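Local atomic coordinates of E3 SUMO-protein ligase SIZ2 (Saccharomyces cerevisiae, PDB entry 6U75), a protein that acts as a PIAS-family E3 ligase in protein sumoylation, with a zinc-bearing SP-RING domain, and may mediate SUMO attachment to septins. Residues A[153-158]-A[199-204]. Sequence-based numbering, arbitrary orientation.
With ZN (zinc ion), chain C.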
loop_
_atom_site.group_PDB
_atom_site.type_symbol
_atom_site.label_atom_id
_atom_site.label_comp_id
_atom_site.label_asym_id
_atom_site.label_seq_id
_atom_site.Cartn_x
_atom_site.Cartn_y
_atom_site.Cartn_z
ATOM N N PRO A 153 20.781 0.419 2.976
ATOM C CA PRO A 153 21.595 0.791 4.140
ATOM C C PRO A 153 20.705 1.173 5.313
ATOM O O PRO A 153 19.741 1.926 5.161
ATOM C CB PRO A 153 22.416 1.981 3.635
ATOM C CG PRO A 153 21.601 2.557 2.530
ATOM C CD PRO A 153 20.915 1.392 1.877
ATOM N N LYS A 154 21.033 0.645 6.487
ATOM C CA LYS A 154 20.237 0.893 7.675
ATOM C C LYS A 154 20.539 2.279 8.242
ATOM O O LYS A 154 21.468 2.969 7.815
ATOM C CB LYS A 154 20.506 -0.183 8.727
ATOM C CG LYS A 154 20.500 -1.600 8.170
ATOM C CD LYS A 154 20.678 -2.641 9.263
ATOM C CE LYS A 154 20.776 -4.045 8.681
ATOM N NZ LYS A 154 19.607 -4.388 7.821
ATOM N N ILE A 155 19.729 2.687 9.213
ATOM C CA ILE A 155 19.960 3.932 9.942
ATOM C C ILE A 155 21.008 3.647 11.013
ATOM O O ILE A 155 20.754 2.904 11.963
ATOM C CB ILE A 155 18.665 4.474 10.555
ATOM C CG1 ILE A 155 17.715 4.940 9.449
ATOM C CG2 ILE A 155 18.969 5.612 11.521
ATOM C CD1 ILE A 155 16.297 5.184 9.919
ATOM N N ILE A 156 22.194 4.242 10.858
ATOM C CA ILE A 156 23.314 3.901 11.724
ATOM C C ILE A 156 22.980 4.209 13.182
ATOM O O ILE A 156 22.221 5.136 13.495
ATOM C CB ILE A 156 24.587 4.645 11.284
ATOM C CG1 ILE A 156 24.344 6.156 11.238
ATOM C CG2 ILE A 156 25.047 4.138 9.925
ATOM C CD1 ILE A 156 25.595 6.968 10.976
ATOM N N LYS A 157 23.562 3.412 14.084
ATOM C CA LYS A 157 23.324 3.592 15.513
ATOM C C LYS A 157 23.913 4.900 16.028
ATOM O O LYS A 157 23.393 5.473 16.996
ATOM C CB LYS A 157 23.901 2.406 16.291
ATOM C CG LYS A 157 25.357 2.071 15.966
ATOM C CD LYS A 157 25.790 0.774 16.638
ATOM C CE LYS A 157 27.050 0.200 16.002
ATOM N NZ LYS A 157 28.234 1.092 16.151
ATOM N N GLN A 158 24.992 5.384 15.408
ATOM C CA GLN A 158 25.558 6.666 15.815
ATOM C C GLN A 158 24.530 7.782 15.677
ATOM O O GLN A 158 24.432 8.659 16.543
ATOM C CB GLN A 158 26.802 6.985 14.985
ATOM C CG GLN A 158 28.012 6.113 15.292
ATOM C CD GLN A 158 27.919 4.734 14.671
ATOM O OE1 GLN A 158 26.902 4.374 14.079
ATOM N NE2 GLN A 158 28.987 3.955 14.799
ATOM N N LYS A 199 11.843 2.443 10.173
ATOM C CA LYS A 199 11.230 3.764 10.214
ATOM C C LYS A 199 11.784 4.584 9.056
ATOM O O LYS A 199 12.257 4.014 8.066
ATOM C CB LYS A 199 11.488 4.447 11.559
ATOM C CG LYS A 199 12.946 4.772 11.840
ATOM C CD LYS A 199 13.105 5.473 13.180
ATOM C CE LYS A 199 14.503 6.048 13.343
ATOM N NZ LYS A 199 14.670 6.752 14.644
ATOM N N THR A 200 11.738 5.909 9.159
ATOM C CA THR A 200 12.276 6.782 8.129
ATOM C C THR A 200 13.174 7.831 8.768
ATOM O O THR A 200 13.037 8.164 9.948
ATOM C CB THR A 200 11.164 7.477 7.331
ATOM O OG1 THR A 200 10.512 8.449 8.156
ATOM C CG2 THR A 200 10.139 6.464 6.843
ATOM N N ASP A 201 14.111 8.344 7.968
ATOM C CA ASP A 201 14.910 9.479 8.409
ATOM C C ASP A 201 14.050 10.710 8.650
ATOM O O ASP A 201 14.476 11.626 9.360
ATOM C CB ASP A 201 15.993 9.793 7.376
ATOM C CG ASP A 201 17.008 8.676 7.239
ATOM O OD1 ASP A 201 17.312 8.019 8.256
ATOM O OD2 ASP A 201 17.502 8.455 6.113
ATOM N N GLN A 202 12.846 10.744 8.079
ATOM C CA GLN A 202 11.926 11.854 8.283
ATOM C C GLN A 202 11.184 11.760 9.609
ATOM O O GLN A 202 10.504 12.719 9.990
ATOM C CB GLN A 202 10.903 11.914 7.141
ATOM C CG GLN A 202 11.408 11.401 5.794
ATOM C CD GLN A 202 12.701 12.062 5.357
ATOM O OE1 GLN A 202 12.784 13.286 5.254
ATOM N NE2 GLN A 202 13.722 11.251 5.102
ATOM N N CYS A 203 11.295 10.637 10.313
ATOM C CA CYS A 203 10.566 10.419 11.554
ATOM C C CYS A 203 11.353 10.978 12.732
ATOM O O CYS A 203 12.546 10.697 12.882
ATOM C CB CYS A 203 10.294 8.928 11.759
ATOM S SG CYS A 203 8.975 8.267 10.717
ATOM N N LYS A 204 10.676 11.761 13.564
ATOM C CA LYS A 204 11.297 12.395 14.725
ATOM C C LYS A 204 10.975 11.605 15.993
ATOM O O LYS A 204 10.358 12.104 16.936
ATOM C CB LYS A 204 10.832 13.845 14.840
ATOM C CG LYS A 204 10.869 14.618 13.523
ATOM C CD LYS A 204 12.292 14.807 13.014
ATOM C CE LYS A 204 12.309 15.137 11.530
ATOM N NZ LYS A 204 13.686 15.419 11.036
HETATM ZN ZN ZN C . 7.251 8.204 12.244
#
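The carboxylate of Asp201 turns its OD1 end to Ile155, whose CG1 and CD1 both sit off the carboxylate plane, on the same side of it, with CG1 at 3.3 Å from OD1. The other oxygen, OD2, forms a salt bridge with Lys239, while OD1 lies against the isoleucine arm, which approaches from one face of the carboxylate. Ile155 suits this buried place because its CG1-CD1 arm is long and wholly apolar: with CG1 anti to the carbonyl carbon (chi1 -68°), the arm runs on past Asp201 to the stem of Lys199. There the two side chains cross at about a right angle, with Ile155 CD1 3.9 Å from Lys199 CG and 4.0 Å from Lys199 CE. Lysine fits here by its two characters, methylenes for the isoleucine and an ammonium that hydrogen-bonds the carbonyl of His205, a zinc ligand. Beyond lies a type I turn from Thr200 to Cys203, closed by Cys203 N to Thr200 O at 3.0 Å; Cys203, at its end, binds the zinc ion through SG at 2.3 Å, together with His205, Cys226 and Cys229. The contact thus joins the zinc loop of the SP-RING to the lead-in of helix 157-168, whose N-cap is Ile156. Strand 239-240 links both sides: Lys239 pairs by backbone with Lys199, Ile240 with Ile155, and the backbone of Glu242, at the start of helix 242-249, also hydrogen-bonds that of Ile155.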